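Local coordinates for protein chitinase (Chromobacterium violaceum, PDB 4TXG) that probably hydrolyses the glycosidic bonds of chitin, as a family 18 glycoside hydrolase with a carbohydrate-binding module that probably binds chitin, at residues D310-Y315 / T367-A372. Residues are numbered along the deposited sequence; the frame is centred on the assembly and turned at random.
With CS (cesium ion), chain D.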
loop_
_atom_site.group_PDB
_atom_site.type_symbol
_atom_site.label_atom_id
_atom_site.label_comp_id
_atom_site.label_asym_id
_atom_site.label_seq_id
_atom_site.Cartn_x
_atom_site.Cartn_y
_atom_site.Cartn_z
ATOM N N ASP A 310 1.670 6.259 9.533
ATOM C CA ASP A 310 1.398 5.358 8.423
ATOM C C ASP A 310 0.471 4.259 8.936
ATOM O O ASP A 310 0.847 3.463 9.790
ATOM C CB ASP A 310 2.712 4.784 7.882
ATOM C CG ASP A 310 2.508 3.768 6.775
ATOM O OD1 ASP A 310 1.949 4.139 5.716
ATOM O OD2 ASP A 310 2.939 2.607 6.966
ATOM N N ILE A 311 -0.765 4.245 8.457
ATOM C CA ILE A 311 -1.740 3.276 8.936
ATOM C C ILE A 311 -1.641 1.994 8.120
ATOM O O ILE A 311 -1.885 2.005 6.920
ATOM C CB ILE A 311 -3.175 3.840 8.846
ATOM C CG1 ILE A 311 -3.296 5.104 9.694
ATOM C CG2 ILE A 311 -4.200 2.772 9.248
ATOM C CD1 ILE A 311 -3.052 4.874 11.209
ATOM N N ASP A 312 -1.266 0.900 8.772
ATOM C CA ASP A 312 -1.100 -0.386 8.104
ATOM C C ASP A 312 -2.115 -1.388 8.669
ATOM O O ASP A 312 -1.761 -2.385 9.300
ATOM C CB ASP A 312 0.332 -0.885 8.275
ATOM C CG ASP A 312 0.640 -2.090 7.407
ATOM O OD1 ASP A 312 -0.269 -2.591 6.698
ATOM O OD2 ASP A 312 1.801 -2.544 7.438
ATOM N N PHE A 313 -3.382 -1.073 8.444
ATOM C CA PHE A 313 -4.522 -1.859 8.911
ATOM C C PHE A 313 -4.765 -2.996 7.915
ATOM O O PHE A 313 -5.217 -2.752 6.793
ATOM C CB PHE A 313 -5.722 -0.896 9.050
ATOM C CG PHE A 313 -7.016 -1.492 9.582
ATOM C CD1 PHE A 313 -7.238 -2.863 9.695
ATOM C CD2 PHE A 313 -8.045 -0.628 9.943
ATOM C CE1 PHE A 313 -8.460 -3.357 10.166
ATOM C CE2 PHE A 313 -9.263 -1.109 10.430
ATOM C CZ PHE A 313 -9.472 -2.477 10.532
ATOM N N GLU A 314 -4.440 -4.229 8.310
ATOM C CA GLU A 314 -4.582 -5.374 7.411
ATOM C C GLU A 314 -5.652 -6.350 7.919
ATOM O O GLU A 314 -5.323 -7.258 8.685
ATOM C CB GLU A 314 -3.229 -6.104 7.248
ATOM C CG GLU A 314 -2.081 -5.164 6.790
ATOM C CD GLU A 314 -0.758 -5.865 6.449
ATOM O OE1 GLU A 314 -0.674 -7.109 6.463
ATOM O OE2 GLU A 314 0.222 -5.148 6.158
ATOM N N TYR A 315 -6.917 -6.205 7.501
ATOM C CA TYR A 315 -7.401 -5.234 6.503
ATOM C C TYR A 315 -8.822 -4.826 6.834
ATOM O O TYR A 315 -9.583 -5.649 7.342
ATOM C CB TYR A 315 -7.429 -5.832 5.092
ATOM C CG TYR A 315 -6.094 -6.262 4.583
ATOM C CD1 TYR A 315 -5.248 -5.352 3.977
ATOM C CD2 TYR A 315 -5.675 -7.578 4.725
ATOM C CE1 TYR A 315 -4.019 -5.741 3.511
ATOM C CE2 TYR A 315 -4.443 -7.973 4.273
ATOM C CZ TYR A 315 -3.620 -7.050 3.666
ATOM O OH TYR A 315 -2.389 -7.448 3.204
ATOM N N THR A 367 -0.300 8.614 5.991
ATOM C CA THR A 367 -0.195 7.705 4.870
ATOM C C THR A 367 -0.811 6.364 5.259
ATOM O O THR A 367 -1.176 6.143 6.414
ATOM C CB THR A 367 1.274 7.537 4.423
ATOM O OG1 THR A 367 2.029 6.854 5.433
ATOM C CG2 THR A 367 1.906 8.913 4.183
ATOM N N ALA A 368 -0.950 5.475 4.283
ATOM C CA ALA A 368 -1.439 4.143 4.579
ATOM C C ALA A 368 -0.777 3.130 3.679
ATOM O O ALA A 368 -0.523 3.397 2.510
ATOM C CB ALA A 368 -2.969 4.075 4.425
ATOM N N ALA A 369 -0.471 1.978 4.256
ATOM C CA ALA A 369 -0.071 0.809 3.481
ATOM C C ALA A 369 -1.358 0.113 3.070
ATOM O O ALA A 369 -2.154 -0.298 3.931
ATOM C CB ALA A 369 0.818 -0.104 4.300
ATOM N N VAL A 370 -1.572 0.006 1.761
ATOM C CA VAL A 370 -2.866 -0.386 1.217
ATOM C C VAL A 370 -2.697 -1.615 0.320
ATOM O O VAL A 370 -1.640 -1.805 -0.284
ATOM C CB VAL A 370 -3.521 0.785 0.428
ATOM C CG1 VAL A 370 -3.806 1.968 1.349
ATOM C CG2 VAL A 370 -2.638 1.228 -0.739
ATOM N N PRO A 371 -3.726 -2.471 0.255
ATOM C CA PRO A 371 -3.546 -3.737 -0.460
ATOM C C PRO A 371 -3.482 -3.575 -1.982
ATOM O O PRO A 371 -4.124 -2.689 -2.550
ATOM C CB PRO A 371 -4.779 -4.556 -0.041
ATOM C CG PRO A 371 -5.810 -3.530 0.334
ATOM C CD PRO A 371 -5.026 -2.391 0.948
ATOM N N ALA A 372 -2.690 -4.422 -2.631
ATOM C CA ALA A 372 -2.692 -4.479 -4.097
ATOM C C ALA A 372 -3.710 -5.502 -4.604
ATOM O O ALA A 372 -4.125 -5.459 -5.766
ATOM C CB ALA A 372 -1.291 -4.826 -4.629
HETATM CS CS CS D . 1.651 -7.006 4.202
HETATM O O HOH W 1 -4.266 0.845 6.205
HETATM O O HOH W 2 3.075 -4.720 6.118
HETATM O O HOH W 3 -4.399 -1.575 4.534
HETATM O O HOH W 4 -0.529 -9.218 4.256
HETATM O O HOH W 5 3.475 -9.305 5.923
HETATM O O HOH W 6 4.492 -5.071 4.288
HETATM O O HOH W 7 2.464 -8.829 2.385
#
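Ile311 is joined to Thr367 and Ala369 by the parallel pairing of neighbouring strands in the TIM barrel of a family 18 chitinase. Its N donates almost straight to Thr367 O (2.8 Å, 169°), while Ala369 N reaches Ile311 O at 3.0 Å along a more bent path. On the Asp310 face, Thr367 OG1 donates to Asp310 OD1 (2.7 Å) on the anti side of the carboxylate, 19° out of its plane. Asp310 CG lies anti to the backbone N (chi1 176°), letting the carboxylate reach the next strand; Tyr159 and Ser251 grip OD2, so both oxygens have partners. Past Ile311 the strands part, and water 3 lies between Phe313 O and Ala369 O, 2.7 Å from each. The Ala369 methyl lies over one face of the Asp312 carboxylate, its CB 3.6 Å from OD1. After a cis peptide bond, Tyr315 directs its CB toward strand 365-371, its CE1 meeting Pro371 CB obliquely at 3.8 Å. Asp310, Asp312 and Glu314 match the DxDxE motif of family 18, in which the glutamate is the general acid, consistent with a catalytic role here. Asp312 OD1 and Glu314 OE2 lie 2.7 Å apart, and both Glu314 oxygens bind a cesium ion.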